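Local atomic coordinates of uncharacterized protein TP-0789 domain-containing protein (Desulfovibrio piger ATCC 29098, PDB entry 4Z48), a protein that is of unknown function but has a LolA-like fold, consistent with a role in lipoprotein sorting or in carrying a lipid-like ligand. Residues G58-S63 against W81-L86; I150-P155 against Y163-Q168; E199-I204 against L228-G233; V207-V212 against V222-N227. All coordinates share one frame; numbering follows the deposited sequence. Where two conformers were deposited one is given.

Contact 1 of 4, residues G58-S63 against W81-L86; sequences GKDEYS and WSYRGL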
loop_
_atom_site.group_PDB
_atom_site.type_symbol
_atom_site.label_atom_id
_atom_site.label_comp_id
_atom_site.label_asym_id
_atom_site.label_seq_id
_atom_site.Cartn_x
_atom_site.Cartn_y
_atom_site.Cartn_z
ATOM N N GLY A 58 19.460 -2.084 -1.723
ATOM C CA GLY A 58 18.303 -2.920 -1.411
ATOM C C GLY A 58 17.098 -2.098 -0.991
ATOM O O GLY A 58 16.322 -2.536 -0.142
ATOM N N LYS A 59 16.964 -0.866 -1.546
ATOM C CA LYS A 59 15.893 0.074 -1.196
ATOM C C LYS A 59 14.712 -0.002 -2.186
ATOM O O LYS A 59 13.601 0.449 -1.864
ATOM C CB LYS A 59 16.436 1.505 -1.083
ATOM C CG LYS A 59 17.443 1.696 0.067
ATOM C CD LYS A 59 16.812 1.605 1.463
ATOM C CE LYS A 59 17.843 1.576 2.574
ATOM N NZ LYS A 59 18.567 0.273 2.641
ATOM N N ASP A 60 14.922 -0.641 -3.331
ATOM C CA ASP A 60 13.810 -0.870 -4.278
ATOM C C ASP A 60 13.037 -2.101 -3.817
ATOM O O ASP A 60 13.628 -3.000 -3.201
ATOM C CB ASP A 60 14.304 -1.033 -5.717
ATOM C CG ASP A 60 15.060 0.170 -6.237
ATOM O OD1 ASP A 60 14.873 1.278 -5.683
ATOM O OD2 ASP A 60 15.826 0.009 -7.191
ATOM N N GLU A 61 11.723 -2.115 -4.057
ATOM C CA GLU A 61 10.870 -3.226 -3.625
ATOM C C GLU A 61 10.117 -3.811 -4.817
ATOM O O GLU A 61 9.397 -3.064 -5.502
ATOM C CB GLU A 61 9.860 -2.759 -2.543
ATOM C CG GLU A 61 10.504 -2.156 -1.294
ATOM C CD GLU A 61 9.595 -1.624 -0.197
ATOM O OE1 GLU A 61 8.383 -1.947 -0.193
ATOM O OE2 GLU A 61 10.110 -0.901 0.685
ATOM N N TYR A 62 10.297 -5.122 -5.091
ATOM C CA TYR A 62 9.531 -5.770 -6.175
ATOM C C TYR A 62 8.449 -6.613 -5.542
ATOM O O TYR A 62 8.702 -7.281 -4.534
ATOM C CB TYR A 62 10.393 -6.604 -7.157
ATOM C CG TYR A 62 11.330 -5.810 -8.055
ATOM C CD1 TYR A 62 11.514 -4.438 -7.871
ATOM C CD2 TYR A 62 12.087 -6.441 -9.038
ATOM C CE1 TYR A 62 12.410 -3.715 -8.653
ATOM C CE2 TYR A 62 13.000 -5.728 -9.820
ATOM C CZ TYR A 62 13.156 -4.362 -9.624
ATOM O OH TYR A 62 14.017 -3.623 -10.406
ATOM N N SER A 63 7.242 -6.594 -6.142
ATOM C CA SER A 63 6.102 -7.363 -5.653
ATOM C C SER A 63 5.399 -8.128 -6.780
ATOM O O SER A 63 5.338 -7.628 -7.898
ATOM C CB SER A 63 5.077 -6.453 -4.975
ATOM O OG SER A 63 5.524 -5.944 -3.732
ATOM N N TRP A 81 7.399 -3.091 -9.825
ATOM C CA TRP A 81 8.804 -2.714 -9.644
ATOM C C TRP A 81 8.791 -1.295 -9.097
ATOM O O TRP A 81 8.577 -0.329 -9.845
ATOM C CB TRP A 81 9.593 -2.818 -10.952
ATOM C CG TRP A 81 9.786 -4.196 -11.497
ATOM C CD1 TRP A 81 9.375 -5.379 -10.948
ATOM C CD2 TRP A 81 10.415 -4.528 -12.745
ATOM N NE1 TRP A 81 9.722 -6.427 -11.770
ATOM C CE2 TRP A 81 10.366 -5.934 -12.876
ATOM C CE3 TRP A 81 11.056 -3.768 -13.748
ATOM C CZ2 TRP A 81 10.912 -6.600 -13.974
ATOM C CZ3 TRP A 81 11.591 -4.425 -14.844
ATOM C CH2 TRP A 81 11.516 -5.827 -14.951
ATOM N N SER A 82 8.878 -1.193 -7.773
ATOM C CA SER A 82 8.785 0.051 -7.020
ATOM C C SER A 82 10.193 0.515 -6.656
ATOM O O SER A 82 10.966 -0.245 -6.076
ATOM C CB SER A 82 7.885 -0.140 -5.798
ATOM O OG SER A 82 7.537 1.074 -5.159
ATOM N N TYR A 83 10.562 1.726 -7.105
ATOM C CA TYR A 83 11.917 2.267 -6.945
ATOM C C TYR A 83 12.045 3.364 -5.891
ATOM O O TYR A 83 11.196 4.250 -5.781
ATOM C CB TYR A 83 12.417 2.844 -8.279
ATOM C CG TYR A 83 12.278 1.903 -9.454
ATOM C CD1 TYR A 83 13.111 0.790 -9.587
ATOM C CD2 TYR A 83 11.291 2.100 -10.413
ATOM C CE1 TYR A 83 12.957 -0.104 -10.639
ATOM C CE2 TYR A 83 11.111 1.197 -11.461
ATOM C CZ TYR A 83 11.960 0.111 -11.583
ATOM O OH TYR A 83 11.827 -0.734 -12.648
ATOM N N ARG A 84 13.123 3.302 -5.120
ATOM C CA ARG A 84 13.423 4.334 -4.134
ATOM C C ARG A 84 13.900 5.563 -4.891
ATOM O O ARG A 84 14.792 5.456 -5.746
ATOM C CB ARG A 84 14.477 3.848 -3.121
ATOM C CG ARG A 84 14.493 4.637 -1.805
ATOM C CD ARG A 84 13.226 4.456 -0.972
ATOM N NE ARG A 84 13.146 3.142 -0.333
ATOM C CZ ARG A 84 12.267 2.826 0.615
ATOM N NH1 ARG A 84 11.394 3.728 1.049
ATOM N NH2 ARG A 84 12.260 1.608 1.142
ATOM N N GLY A 85 13.239 6.690 -4.644
ATOM C CA GLY A 85 13.595 7.956 -5.279
ATOM C C GLY A 85 12.648 8.374 -6.381
ATOM O O GLY A 85 11.807 7.583 -6.824
ATOM N N LEU A 86 12.791 9.615 -6.868
ATOM C CA LEU A 86 11.850 10.077 -7.891
ATOM C C LEU A 86 12.363 9.976 -9.335
ATOM O O LEU A 86 11.604 10.314 -10.230
ATOM C CB LEU A 86 11.431 11.543 -7.596
ATOM C CG LEU A 86 10.390 11.747 -6.497
ATOM C CD1 LEU A 86 10.475 13.144 -5.915
ATOM C CD2 LEU A 86 8.970 11.448 -7.021
#
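E61 and S82 form an antiparallel hydrogen-bonded pair, with E61 N to S82 O at 2.9 Å and S82 N to E61 O at 3.0 Å. The next pair, Y62 and W81, is non-hydrogen-bonded, and its two rings lie on the same face of the sheet. There the Y62 ring stacks face to face on the five-membered ring of W81. The centroids are 3.9 Å apart and the planes differ by 16°. W81 CB also sits over the Y62 ring. The W81 indole nitrogen bonds F239 O. This is the open end of the antiparallel hairpin made by strands 60-69 and 77-82, part of the LolA-like beta fold. Next to it, K59 and D60 both face F54, a classic beta bulge. D60 OD1 accepts the backbone N of R84 at 2.7 Å, on its anti side but tilted out of the carboxylate plane, nearly straight at 170°. D60 OD2 lies at the edge of the Y83 ring. R84 CG is anti to the backbone N (chi1 -160°), and the chain then bends twice. This carries NE to a weak bond with K59 O, and NH2 to a salt bridge with E61 OE2 at 3.3 Å.

Contact 2 of 4, residues I150-P155 against Y163-Q168; sequences ILERTP and YSRQVQ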
loop_
_atom_site.group_PDB
_atom_site.type_symbol
_atom_site.label_atom_id
_atom_site.label_comp_id
_atom_site.label_asym_id
_atom_site.label_seq_id
_atom_site.Cartn_x
_atom_site.Cartn_y
_atom_site.Cartn_z
ATOM N N ILE A 150 0.109 12.714 14.856
ATOM C CA ILE A 150 -0.677 13.176 13.722
ATOM C C ILE A 150 0.368 13.680 12.711
ATOM O O ILE A 150 1.068 14.663 12.979
ATOM C CB ILE A 150 -1.770 14.233 14.059
ATOM C CG1 ILE A 150 -2.687 13.783 15.242
ATOM C CG2 ILE A 150 -2.601 14.562 12.775
ATOM C CD1 ILE A 150 -3.313 14.955 16.008
ATOM N N LEU A 151 0.510 12.967 11.578
ATOM C CA LEU A 151 1.509 13.289 10.562
ATOM C C LEU A 151 0.858 13.549 9.239
ATOM O O LEU A 151 0.254 12.627 8.662
ATOM C CB LEU A 151 2.522 12.112 10.397
ATOM C CG LEU A 151 3.699 12.371 9.422
ATOM C CD1 LEU A 151 4.553 13.563 9.886
ATOM C CD2 LEU A 151 4.585 11.142 9.302
ATOM N N GLU A 152 0.961 14.784 8.754
ATOM C CA GLU A 152 0.444 15.134 7.441
ATOM C C GLU A 152 1.556 14.995 6.440
ATOM O O GLU A 152 2.693 15.398 6.732
ATOM C CB GLU A 152 -0.108 16.571 7.402
ATOM C CG GLU A 152 -1.362 16.799 8.229
ATOM C CD GLU A 152 -2.126 18.081 7.938
ATOM O OE1 GLU A 152 -1.824 18.758 6.925
ATOM O OE2 GLU A 152 -3.061 18.391 8.712
ATOM N N ARG A 153 1.252 14.446 5.270
ATOM C CA ARG A 153 2.238 14.367 4.198
ATOM C C ARG A 153 1.589 14.841 2.902
ATOM O O ARG A 153 0.438 14.531 2.648
ATOM C CB ARG A 153 2.895 12.979 4.087
ATOM C CG ARG A 153 2.119 11.892 3.402
ATOM C CD ARG A 153 2.959 10.650 3.291
ATOM N NE ARG A 153 2.194 9.583 2.659
ATOM C CZ ARG A 153 2.603 8.325 2.551
ATOM N NH1 ARG A 153 3.771 7.953 3.063
ATOM N NH2 ARG A 153 1.836 7.422 1.961
ATOM N N THR A 154 2.296 15.695 2.166
ATOM C CA THR A 154 1.842 16.289 0.915
ATOM C C THR A 154 2.800 15.820 -0.165
ATOM O O THR A 154 4.010 15.914 0.038
ATOM C CB THR A 154 1.784 17.838 1.052
ATOM O OG1 THR A 154 0.929 18.176 2.132
ATOM C CG2 THR A 154 1.230 18.515 -0.176
ATOM N N PRO A 155 2.316 15.351 -1.332
ATOM C CA PRO A 155 3.257 14.938 -2.370
ATOM C C PRO A 155 4.047 16.129 -2.881
ATOM O O PRO A 155 3.505 17.238 -3.029
ATOM C CB PRO A 155 2.356 14.353 -3.467
ATOM C CG PRO A 155 1.027 15.018 -3.268
ATOM C CD PRO A 155 0.916 15.159 -1.764
ATOM N N TYR A 163 -3.749 12.155 -5.067
ATOM C CA TYR A 163 -3.947 12.799 -3.781
ATOM C C TYR A 163 -3.231 14.132 -3.640
ATOM O O TYR A 163 -2.141 14.322 -4.174
ATOM C CB TYR A 163 -3.513 11.874 -2.639
ATOM C CG TYR A 163 -4.074 10.475 -2.748
ATOM C CD1 TYR A 163 -5.444 10.242 -2.657
ATOM C CD2 TYR A 163 -3.237 9.383 -2.970
ATOM C CE1 TYR A 163 -5.963 8.944 -2.706
ATOM C CE2 TYR A 163 -3.751 8.080 -3.063
ATOM C CZ TYR A 163 -5.113 7.873 -2.959
ATOM O OH TYR A 163 -5.570 6.584 -3.018
ATOM N N SER A 164 -3.868 15.044 -2.915
ATOM C CA SER A 164 -3.299 16.361 -2.640
ATOM C C SER A 164 -2.585 16.331 -1.302
ATOM O O SER A 164 -1.604 17.057 -1.114
ATOM C CB SER A 164 -4.377 17.435 -2.634
ATOM O OG SER A 164 -5.364 17.118 -1.668
ATOM N N ARG A 165 -3.093 15.505 -0.366
ATOM C CA ARG A 165 -2.524 15.413 0.978
ATOM C C ARG A 165 -3.148 14.240 1.726
ATOM O O ARG A 165 -4.264 13.800 1.418
ATOM C CB ARG A 165 -2.708 16.746 1.738
ATOM C CG ARG A 165 -3.849 16.830 2.745
ATOM C CD ARG A 165 -4.109 18.255 3.177
ATOM N NE ARG A 165 -5.547 18.458 3.333
ATOM C CZ ARG A 165 -6.190 18.334 4.483
ATOM N NH1 ARG A 165 -5.524 18.053 5.595
ATOM N NH2 ARG A 165 -7.505 18.507 4.534
ATOM N N GLN A 166 -2.381 13.698 2.658
ATOM C CA GLN A 166 -2.755 12.583 3.492
ATOM C C GLN A 166 -2.466 12.884 4.952
ATOM O O GLN A 166 -1.351 13.290 5.289
ATOM C CB GLN A 166 -2.017 11.301 3.077
ATOM C CG GLN A 166 -2.332 10.886 1.615
ATOM C CD GLN A 166 -1.458 9.757 1.159
ATOM O OE1 GLN A 166 -0.534 9.325 1.860
ATOM N NE2 GLN A 166 -1.776 9.214 -0.006
ATOM N N VAL A 167 -3.477 12.704 5.803
ATOM C CA VAL A 167 -3.361 12.874 7.258
ATOM C C VAL A 167 -3.241 11.483 7.827
ATOM O O VAL A 167 -4.073 10.609 7.537
ATOM C CB VAL A 167 -4.513 13.687 7.904
ATOM C CG1 VAL A 167 -4.291 13.849 9.409
ATOM C CG2 VAL A 167 -4.645 15.047 7.236
ATOM N N GLN A 168 -2.159 11.239 8.563
ATOM C CA GLN A 168 -1.913 9.912 9.125
ATOM C C GLN A 168 -1.843 9.926 10.648
ATOM O O GLN A 168 -1.156 10.769 11.216
ATOM C CB GLN A 168 -0.583 9.355 8.588
ATOM C CG GLN A 168 -0.398 9.533 7.108
ATOM C CD GLN A 168 1.003 9.261 6.670
ATOM O OE1 GLN A 168 1.235 8.352 5.875
ATOM N NE2 GLN A 168 1.950 10.085 7.112
HETATM O O HOH W 1 -6.497 18.406 8.279
#
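Q168, R153 and Q166 bury the most surface here, all with side chains on one face of the paired strands. R153 CG stands between the backbone N and the carbonyl carbon (chi1 79°) and the chain then runs extended. This brings R153 NE and NH2 alongside Q166 OE1, at 2.9 and 3.0 Å. NH2 comes in the carbonyl plane on a lone pair; NE is tilted out of that plane. Q168 OE1 stands instead 3.5 Å above the R153 guanidinium plane, over its centre, and is bonded by R177. Q168 NE2 turns back to L151 O in a weak bond. R153 NH1 reaches L127 O, so several partners fix this buried group. On the face of E152 and V167, E152 OE2 has R165 NH1 as a long salt-bridge partner at 4.0 Å, besides its bond to Q138. A water on R165 NH1 gives E152 OE2 a weak bond. Backbone bonds pair L151 with Q168 and R153 with Q166, the register of an antiparallel beta hairpin.

Contact 3 of 4, residues E199-I204 against L228-G233; sequences EKIDGI and LRYDVG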
loop_
_atom_site.group_PDB
_atom_site.type_symbol
_atom_site.label_atom_id
_atom_site.label_comp_id
_atom_site.label_asym_id
_atom_site.label_seq_id
_atom_site.Cartn_x
_atom_site.Cartn_y
_atom_site.Cartn_z
ATOM N N GLU A 199 0.191 -6.936 14.060
ATOM C CA GLU A 199 0.735 -8.162 14.659
ATOM C C GLU A 199 2.232 -8.143 14.527
ATOM O O GLU A 199 2.737 -7.670 13.516
ATOM C CB GLU A 199 0.171 -9.418 13.960
ATOM C CG GLU A 199 -1.275 -9.750 14.280
ATOM C CD GLU A 199 -1.755 -10.947 13.492
ATOM O OE1 GLU A 199 -1.482 -12.080 13.929
ATOM O OE2 GLU A 199 -2.343 -10.762 12.404
ATOM N N LYS A 200 2.941 -8.668 15.522
ATOM C CA LYS A 200 4.395 -8.705 15.437
ATOM C C LYS A 200 4.735 -10.046 14.793
ATOM O O LYS A 200 4.504 -11.104 15.393
ATOM C CB LYS A 200 5.039 -8.506 16.811
ATOM C CG LYS A 200 6.483 -8.112 16.757
ATOM C CD LYS A 200 6.948 -7.931 18.203
ATOM C CE LYS A 200 8.383 -7.536 18.330
ATOM N NZ LYS A 200 8.718 -7.274 19.761
ATOM N N ILE A 201 5.174 -10.009 13.528
ATOM C CA ILE A 201 5.470 -11.233 12.782
ATOM C C ILE A 201 6.952 -11.302 12.519
ATOM O O ILE A 201 7.496 -10.402 11.910
ATOM C CB ILE A 201 4.646 -11.328 11.472
ATOM C CG1 ILE A 201 3.126 -11.429 11.753
ATOM C CG2 ILE A 201 5.129 -12.504 10.612
ATOM C CD1 ILE A 201 2.306 -10.619 10.788
ATOM N N ASP A 202 7.606 -12.388 12.972
ATOM C CA ASP A 202 9.067 -12.579 12.861
ATOM C C ASP A 202 9.827 -11.318 13.312
ATOM O O ASP A 202 10.788 -10.896 12.662
ATOM C CB ASP A 202 9.468 -13.004 11.421
ATOM C CG ASP A 202 8.729 -14.230 10.905
ATOM O OD1 ASP A 202 8.498 -15.166 11.700
ATOM O OD2 ASP A 202 8.362 -14.245 9.706
ATOM N N GLY A 203 9.371 -10.734 14.428
ATOM C CA GLY A 203 9.970 -9.555 15.046
ATOM C C GLY A 203 9.649 -8.217 14.407
ATOM O O GLY A 203 10.259 -7.218 14.778
ATOM N N ILE A 204 8.696 -8.175 13.434
ATOM C CA ILE A 204 8.337 -6.951 12.707
ATOM C C ILE A 204 6.836 -6.658 12.857
ATOM O O ILE A 204 5.988 -7.407 12.339
ATOM C CB ILE A 204 8.710 -7.062 11.177
ATOM C CG1 ILE A 204 10.211 -7.445 10.946
ATOM C CG2 ILE A 204 8.320 -5.767 10.405
ATOM C CD1 ILE A 204 10.616 -7.755 9.422
ATOM N N LEU A 228 1.401 -14.722 7.055
ATOM C CA LEU A 228 2.475 -13.826 6.630
ATOM C C LEU A 228 3.799 -14.287 7.233
ATOM O O LEU A 228 3.886 -14.681 8.402
ATOM C CB LEU A 228 2.204 -12.338 6.952
ATOM C CG LEU A 228 3.082 -11.290 6.203
ATOM C CD1 LEU A 228 2.362 -9.986 6.061
ATOM C CD2 LEU A 228 4.404 -11.031 6.908
ATOM N N ARG A 229 4.827 -14.291 6.394
ATOM C CA ARG A 229 6.186 -14.707 6.777
ATOM C C ARG A 229 7.221 -13.759 6.184
ATOM O O ARG A 229 7.008 -13.240 5.095
ATOM C CB ARG A 229 6.462 -16.131 6.281
ATOM C CG ARG A 229 5.747 -17.232 7.050
ATOM C CD ARG A 229 6.637 -18.452 7.211
ATOM N NE ARG A 229 6.930 -19.108 5.934
ATOM C CZ ARG A 229 7.992 -19.877 5.715
ATOM N NH1 ARG A 229 8.885 -20.076 6.677
ATOM N NH2 ARG A 229 8.182 -20.435 4.526
ATOM N N TYR A 230 8.338 -13.529 6.888
ATOM C CA TYR A 230 9.437 -12.707 6.358
ATOM C C TYR A 230 10.680 -13.548 6.083
ATOM O O TYR A 230 10.875 -14.572 6.738
ATOM C CB TYR A 230 9.815 -11.591 7.318
ATOM C CG TYR A 230 8.776 -10.505 7.417
ATOM C CD1 TYR A 230 8.568 -9.620 6.368
ATOM C CD2 TYR A 230 8.026 -10.328 8.581
ATOM C CE1 TYR A 230 7.633 -8.596 6.461
ATOM C CE2 TYR A 230 7.073 -9.314 8.678
ATOM C CZ TYR A 230 6.870 -8.463 7.603
ATOM O OH TYR A 230 5.942 -7.462 7.636
ATOM N N ASP A 231 11.549 -13.079 5.162
ATOM C CA ASP A 231 12.839 -13.700 4.828
ATOM C C ASP A 231 12.733 -15.228 4.632
ATOM O O ASP A 231 13.447 -16.003 5.276
ATOM C CB ASP A 231 13.884 -13.342 5.888
ATOM C CG ASP A 231 14.148 -11.845 5.948
ATOM O OD1 ASP A 231 13.701 -11.145 5.055
ATOM O OD2 ASP A 231 14.823 -11.395 6.892
ATOM N N VAL A 232 11.863 -15.625 3.695
ATOM C CA VAL A 232 11.591 -17.025 3.344
ATOM C C VAL A 232 12.569 -17.538 2.269
ATOM O O VAL A 232 12.593 -18.741 1.992
ATOM C CB VAL A 232 10.107 -17.241 2.923
ATOM C CG1 VAL A 232 9.177 -16.955 4.086
ATOM C CG2 VAL A 232 9.720 -16.381 1.730
ATOM N N GLY A 233 13.350 -16.629 1.686
ATOM C CA GLY A 233 14.318 -16.950 0.642
ATOM C C GLY A 233 13.698 -17.066 -0.738
ATOM O O GLY A 233 13.948 -18.044 -1.449
HETATM O O HOH W 2 5.868 -16.279 10.248
#
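D202 has a chi1 of -54°, with CG beside its own backbone N, and this directs the carboxylate to the backbone of Y230. Y230 has a similar chi1 of -71°, which lays its ring against I201 and I204. D202 OD2 accepts Y230 N at 2.9 Å, nearly along its C-O axis. A water lies between D202 OD1 and L228 O, within bonding distance of both. I204 CD1 sits over the centre of one face of the Y230 ring, 3.8 Å from the centroid. I201 O comes to the ring edge, 3.4 Å from Y230 CD2. I201 CG2 lies 3.3 Å from L228 O. The Y230 hydroxyl bonds T206. D202 and G203 are the central residues of a type I' turn from I201 to I204, closed by backbone bonds in both directions between I201 and I204. This tight turn links strands 189-201 and 204-214, and the contact joins it to the end of strand 219-230. The chemistry is mixed: one carboxylate oxygen takes up a backbone N-H at the strand end, while I204 CD1 packs over one face of the tyrosine ring. The acid therefore probably helps fix the turn against the strand.

Contact 4 of 4, residues V207-V212 against V222-N227; sequences VTQMRV and VIDWSN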
loop_
_atom_site.group_PDB
_atom_site.type_symbol
_atom_site.label_atom_id
_atom_site.label_comp_id
_atom_site.label_asym_id
_atom_site.label_seq_id
_atom_site.Cartn_x
_atom_site.Cartn_y
_atom_site.Cartn_z
ATOM N N VAL A 207 0.881 -4.504 9.648
ATOM C CA VAL A 207 -0.576 -4.314 9.508
ATOM C C VAL A 207 -1.078 -5.589 8.876
ATOM O O VAL A 207 -0.508 -6.014 7.863
ATOM C CB VAL A 207 -0.956 -3.033 8.687
ATOM C CG1 VAL A 207 -2.429 -3.059 8.277
ATOM C CG2 VAL A 207 -0.639 -1.746 9.485
ATOM N N THR A 208 -2.125 -6.226 9.455
ATOM C CA THR A 208 -2.633 -7.481 8.902
ATOM C C THR A 208 -4.121 -7.423 8.674
ATOM O O THR A 208 -4.722 -8.423 8.305
ATOM C CB THR A 208 -2.272 -8.700 9.804
ATOM O OG1 THR A 208 -2.916 -8.591 11.066
ATOM C CG2 THR A 208 -0.783 -8.914 9.965
ATOM N N GLN A 209 -4.724 -6.246 8.855
ATOM C CA GLN A 209 -6.129 -6.073 8.540
ATOM C C GLN A 209 -6.351 -4.595 8.235
ATOM O O GLN A 209 -5.771 -3.727 8.885
ATOM C CB GLN A 209 -7.041 -6.592 9.649
ATOM C CG GLN A 209 -8.521 -6.571 9.257
ATOM C CD GLN A 209 -9.395 -6.831 10.456
ATOM O OE1 GLN A 209 -9.608 -5.949 11.302
ATOM N NE2 GLN A 209 -9.965 -8.025 10.532
HETATM N N MSE A 210 -7.143 -4.329 7.207
HETATM C CA MSE A 210 -7.436 -2.974 6.773
HETATM C C MSE A 210 -8.868 -2.802 6.323
HETATM O O MSE A 210 -9.427 -3.689 5.676
HETATM C CB MSE A 210 -6.545 -2.641 5.588
HETATM C CG MSE A 210 -5.181 -2.112 5.923
HETATM SE SE MSE A 210 -4.603 -1.394 4.224
HETATM C CE MSE A 210 -5.301 0.379 4.447
ATOM N N ARG A 211 -9.446 -1.642 6.614
ATOM C CA ARG A 211 -10.741 -1.247 6.059
ATOM C C ARG A 211 -10.470 0.039 5.244
ATOM O O ARG A 211 -9.827 0.969 5.747
ATOM C CB ARG A 211 -11.818 -1.090 7.158
ATOM C CG ARG A 211 -13.165 -0.641 6.603
ATOM C CD ARG A 211 -14.090 -0.373 7.752
ATOM N NE ARG A 211 -15.340 0.215 7.304
ATOM C CZ ARG A 211 -16.503 -0.423 7.240
ATOM N NH1 ARG A 211 -16.593 -1.700 7.599
ATOM N NH2 ARG A 211 -17.588 0.210 6.817
ATOM N N VAL A 212 -10.858 0.058 3.947
ATOM C CA VAL A 212 -10.650 1.226 3.099
ATOM C C VAL A 212 -12.017 1.665 2.596
ATOM O O VAL A 212 -12.712 0.875 1.961
ATOM C CB VAL A 212 -9.666 0.932 1.931
ATOM C CG1 VAL A 212 -9.438 2.177 1.080
ATOM C CG2 VAL A 212 -8.338 0.365 2.454
ATOM N N VAL A 222 -12.675 -4.500 2.879
ATOM C CA VAL A 222 -12.012 -5.023 4.083
ATOM C C VAL A 222 -10.999 -6.082 3.627
ATOM O O VAL A 222 -11.372 -7.002 2.926
ATOM C CB VAL A 222 -13.013 -5.558 5.136
ATOM C CG1 VAL A 222 -12.286 -6.124 6.360
ATOM C CG2 VAL A 222 -14.001 -4.470 5.558
ATOM N N ILE A 223 -9.724 -5.945 4.022
ATOM C CA ILE A 223 -8.713 -6.931 3.634
ATOM C C ILE A 223 -8.136 -7.588 4.884
ATOM O O ILE A 223 -7.651 -6.886 5.788
ATOM C CB ILE A 223 -7.559 -6.309 2.775
ATOM C CG1 ILE A 223 -8.086 -5.405 1.627
ATOM C CG2 ILE A 223 -6.666 -7.449 2.223
ATOM C CD1 ILE A 223 -6.989 -4.494 1.076
ATOM N N ASP A 224 -8.106 -8.930 4.870
ATOM C CA ASP A 224 -7.568 -9.750 5.941
ATOM C C ASP A 224 -6.380 -10.498 5.455
ATOM O O ASP A 224 -6.515 -11.324 4.546
ATOM C CB ASP A 224 -8.607 -10.735 6.471
ATOM C CG ASP A 224 -9.697 -10.152 7.322
ATOM O OD1 ASP A 224 -9.427 -9.878 8.498
ATOM O OD2 ASP A 224 -10.882 -10.188 6.877
ATOM N N TRP A 225 -5.213 -10.238 6.065
ATOM C CA TRP A 225 -3.997 -10.961 5.741
ATOM C C TRP A 225 -3.748 -12.057 6.764
ATOM O O TRP A 225 -3.944 -11.869 7.991
ATOM C CB TRP A 225 -2.760 -10.063 5.677
ATOM C CG TRP A 225 -2.664 -9.171 4.473
ATOM C CD1 TRP A 225 -2.058 -9.451 3.281
ATOM C CD2 TRP A 225 -3.227 -7.866 4.343
ATOM N NE1 TRP A 225 -2.152 -8.369 2.436
ATOM C CE2 TRP A 225 -2.896 -7.392 3.049
ATOM C CE3 TRP A 225 -3.980 -7.040 5.196
ATOM C CZ2 TRP A 225 -3.290 -6.126 2.591
ATOM C CZ3 TRP A 225 -4.339 -5.763 4.749
ATOM C CH2 TRP A 225 -3.986 -5.317 3.470
ATOM N N SER A 226 -3.221 -13.178 6.274
ATOM C CA SER A 226 -2.850 -14.289 7.138
ATOM C C SER A 226 -1.717 -15.082 6.504
ATOM O O SER A 226 -1.332 -14.803 5.367
ATOM C CB SER A 226 -4.056 -15.156 7.498
ATOM O OG SER A 226 -4.715 -15.728 6.388
ATOM N N ASN A 227 -1.082 -15.964 7.316
ATOM C CA ASN A 227 0.068 -16.797 6.955
ATOM C C ASN A 227 1.236 -15.925 6.439
ATOM O O ASN A 227 1.976 -16.330 5.524
ATOM C CB ASN A 227 -0.324 -17.879 5.964
ATOM C CG ASN A 227 -1.352 -18.820 6.558
ATOM O OD1 ASN A 227 -1.139 -19.420 7.599
ATOM N ND2 ASN A 227 -2.512 -18.893 5.963
#
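M210 and I223 form the hydrogen-bonded pair at the middle of an antiparallel beta hairpin, strands 204-214 and 219-230, in the LolA-like fold. M210 N bonds I223 O at 3.0 Å and I223 N bonds M210 O at 2.8 Å. One face is closely packed. There the edge of the W225 indole meets the neighbouring strand. T208 O lies in the ring plane at that edge, and also accepts W225 N at 2.9 Å. M210 CB touches W225 CZ3 at 3.9 Å. The selenium of M210, a selenomethionine, approaches the six-membered ring from its edge, a Met-aromatic contact. I223 CG2 covers one face of the indole. The face of Q209, R211, V222 and D224 is more polar. R211 CG merely brushes V222 CG2 at 4.1 Å, and the guanidinium goes on to a salt bridge with E213. The exposed end at S226 and N227 makes no contact with 207-212. Q209 CG is anti to the backbone N (chi1 -173°) and the chain stays extended, which lays it alongside D224. Q209 OE1 is bonded by S196. Q209 NE2 reaches D224 OD1 on its syn side, though tilted out of the carboxylate plane, at 2.8 Å and an almost straight 176°.

In the fold
The contacts follow the chain in part. Contact 1 closes before contact 2 opens, and both precede contacts 3 and 4. Contact 4 is nested inside the loop closed by contact 3. Contacts 1, 2 and 4 each join the strands of a hairpin, whereas contact 3 joins a turn to a strand end. Contacts 3 and 4 lie on neighbouring strands 189-201, 204-214 and 219-230. Their centres are 15 Å apart and they touch directly: E199 OE2 lies 2.6 Å from T208 OG1. The other pairs do not touch, and their centres are 20 to 28 Å apart. Contacts 1 and 4 lie on opposite sides of the chain's centre. Contacts 1 and 2 lie on other hairpins, consistent with a LolA-like fold built from antiparallel hairpins.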